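Local coordinates for protein VirX1 (PDB 6QGM) that probably acts as a flavin-dependent viral halogenase of the tryptophan halogenase family, iodinating diverse substrates, at residues E510-K513 with T514-T517. Numbering follows the deposited sequence.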
ATOM      1  N   GLU B 510       0.472  30.832  33.424  1.00 66.58           N
ATOM      2  CA  GLU B 510       1.062  31.963  34.187  1.00 67.60           C
ATOM      3  C   GLU B 510       2.182  32.605  33.355  1.00 65.82           C
ATOM      4  O   GLU B 510       2.223  33.847  33.301  1.00 66.43           O
ATOM      5  CB  GLU B 510       1.561  31.526  35.567  1.00 71.29           C
ATOM      6  CG  GLU B 510       1.808  32.703  36.483  1.00 76.53           C
ATOM      7  CD  GLU B 510       2.607  32.445  37.751  1.00 82.98           C
ATOM      8  OE1 GLU B 510       2.997  31.279  38.016  1.00 86.39           O
ATOM      9  OE2 GLU B 510       2.839  33.426  38.472  1.00 87.18           O
ATOM     10  N   TYR B 511       3.050  31.808  32.726  1.00 64.42           N
ATOM     11  CA  TYR B 511       4.202  32.317  31.928  1.00 64.99           C
ATOM     12  C   TYR B 511       3.671  33.027  30.677  1.00 63.34           C
ATOM     13  O   TYR B 511       4.158  34.128  30.337  1.00 59.54           O
ATOM     14  CB  TYR B 511       5.194  31.221  31.511  1.00 63.84           C
ATOM     15  CG  TYR B 511       6.188  31.719  30.495  1.00 64.05           C
ATOM     16  CD1 TYR B 511       7.121  32.682  30.839  1.00 64.79           C
ATOM     17  CD2 TYR B 511       6.139  31.308  29.171  1.00 63.03           C
ATOM     18  CE1 TYR B 511       8.014  33.190  29.911  1.00 65.43           C
ATOM     19  CE2 TYR B 511       7.021  31.813  28.230  1.00 63.09           C
ATOM     20  CZ  TYR B 511       7.946  32.771  28.597  1.00 64.30           C
ATOM     21  OH  TYR B 511       8.793  33.289  27.664  1.00 66.19           O
ATOM     22  N   VAL B 512       2.707  32.396  30.008  1.00 64.22           N
ATOM     23  CA  VAL B 512       2.119  32.875  28.723  1.00 64.67           C
ATOM     24  C   VAL B 512       1.432  34.223  28.970  1.00 65.01           C
ATOM     25  O   VAL B 512       1.478  35.069  28.059  1.00 65.77           O
ATOM     26  CB  VAL B 512       1.193  31.811  28.108  1.00 63.13           C
ATOM     27  CG1 VAL B 512       0.119  32.407  27.204  1.00 65.88           C
ATOM     28  CG2 VAL B 512       2.010  30.765  27.350  1.00 63.02           C
ATOM     29  N   LYS B 513       0.909  34.451  30.176  1.00 63.50           N
ATOM     30  CA  LYS B 513       0.248  35.728  30.566  1.00 63.84           C
ATOM     31  C   LYS B 513       1.265  36.866  30.735  1.00 65.38           C
ATOM     32  O   LYS B 513       0.829  38.020  30.722  1.00 65.07           O
ATOM     33  CB  LYS B 513      -0.599  35.499  31.815  1.00 64.86           C
ATOM     34  CG  LYS B 513      -1.870  34.727  31.506  1.00 65.19           C
ATOM     35  CD  LYS B 513      -2.732  34.405  32.674  1.00 68.19           C
ATOM     36  CE  LYS B 513      -4.124  33.998  32.231  1.00 69.34           C
ATOM     37  NZ  LYS B 513      -5.066  33.946  33.375  1.00 73.22           N
ATOM     38  N   THR B 514       2.562  36.574  30.872  1.00 66.71           N
ATOM     39  CA  THR B 514       3.636  37.604  30.933  1.00 67.90           C
ATOM     40  C   THR B 514       4.051  38.012  29.513  1.00 65.95           C
ATOM     41  O   THR B 514       4.766  39.014  29.370  1.00 64.51           O
ATOM     42  CB  THR B 514       4.845  37.136  31.760  1.00 69.52           C
ATOM     43  OG1 THR B 514       5.656  36.247  30.985  1.00 69.55           O
ATOM     44  CG2 THR B 514       4.441  36.492  33.068  1.00 69.34           C
ATOM     45  N   LEU B 515       3.630  37.257  28.493  1.00 67.28           N
ATOM     46  CA  LEU B 515       4.007  37.508  27.072  1.00 67.01           C
ATOM     47  C   LEU B 515       3.158  38.657  26.533  1.00 65.87           C
ATOM     48  O   LEU B 515       2.047  38.891  27.003  1.00 66.72           O
ATOM     49  CB  LEU B 515       3.803  36.245  26.232  1.00 64.85           C
ATOM     50  CG  LEU B 515       4.771  35.091  26.536  1.00 66.87           C
ATOM     51  CD1 LEU B 515       4.373  33.832  25.766  1.00 65.70           C
ATOM     52  CD2 LEU B 515       6.218  35.471  26.206  1.00 67.23           C
ATOM     53  N   PRO B 516       3.648  39.409  25.525  1.00 63.11           N
ATOM     54  CA  PRO B 516       2.813  40.388  24.836  1.00 61.20           C
ATOM     55  C   PRO B 516       1.587  39.742  24.168  1.00 57.89           C
ATOM     56  O   PRO B 516       1.666  38.604  23.736  1.00 57.36           O
ATOM     57  CB  PRO B 516       3.740  41.018  23.789  1.00 62.42           C
ATOM     58  CG  PRO B 516       4.936  40.084  23.687  1.00 63.86           C
ATOM     59  CD  PRO B 516       5.023  39.359  25.009  1.00 64.31           C
ATOM     60  N   THR B 517       0.476  40.485  24.110  1.00 57.14           N
ATOM     61  CA  THR B 517      -0.758  40.106  23.375  1.00 54.42           C
ATOM     62  C   THR B 517      -0.482  40.217  21.881  1.00 53.92           C
ATOM     63  O   THR B 517       0.407  40.997  21.516  1.00 56.34           O
ATOM     64  CB  THR B 517      -1.951  40.994  23.741  1.00 54.57           C
ATOM     65  OG1 THR B 517      -1.656  42.313  23.281  1.00 55.36           O
ATOM     66  CG2 THR B 517      -2.238  41.025  25.224  1.00 56.12           C
TER
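Leu515 lays its isobutyl group against the outer part of the Tyr511 ring: Leu515 CD2 lies 3.7 Å from Tyr511 OH and meets the ring obliquely. The other methyl branch turns to the helix, with Leu515 CD1 4.2 Å from Val512 CG2, so the leucine is in touch with two consecutive residues. Tyr511 can reach it because its CG stands anti to the backbone N (chi1 169°); although CB points away from the following loop, the ring end swings nearer to it. Thr514 OG1 lies obliquely beside the CD1-CE1 bond of the same ring, 3.9 Å from Tyr511 CD1, and the two side chains cross at about a right angle.

Two donors from one residue grip the carbonyl of Tyr511. Thr514 OG1 donates to Tyr511 O at 2.7 Å, in the carbonyl plane, while Thr514 N reaches that oxygen at 3.0 Å from well above the plane. With chi1 at 79°, the hydroxyl sits between its own backbone N and carbonyl carbon, and this returns it to the preceding turn of chain. One residue further on, Leu515 N donates to Val512 O at 3.1 Å, closing a type I beta turn from Val512 to Leu515. Both backbone bonds are i to i+3; Leu515 N stays 3.7 Å from Tyr511 O, its i+4 acceptor.

Arg145 NH1 bonds the carbonyls of Lys513 and Leu515, and helix 137-143 lies against Val512 and Leu515 through Tyr139 and Leu140. At the chain surface, this turn and the residues after it up to Thr517, the N-cap of helix 518-527, join helix 494-512 to that helix.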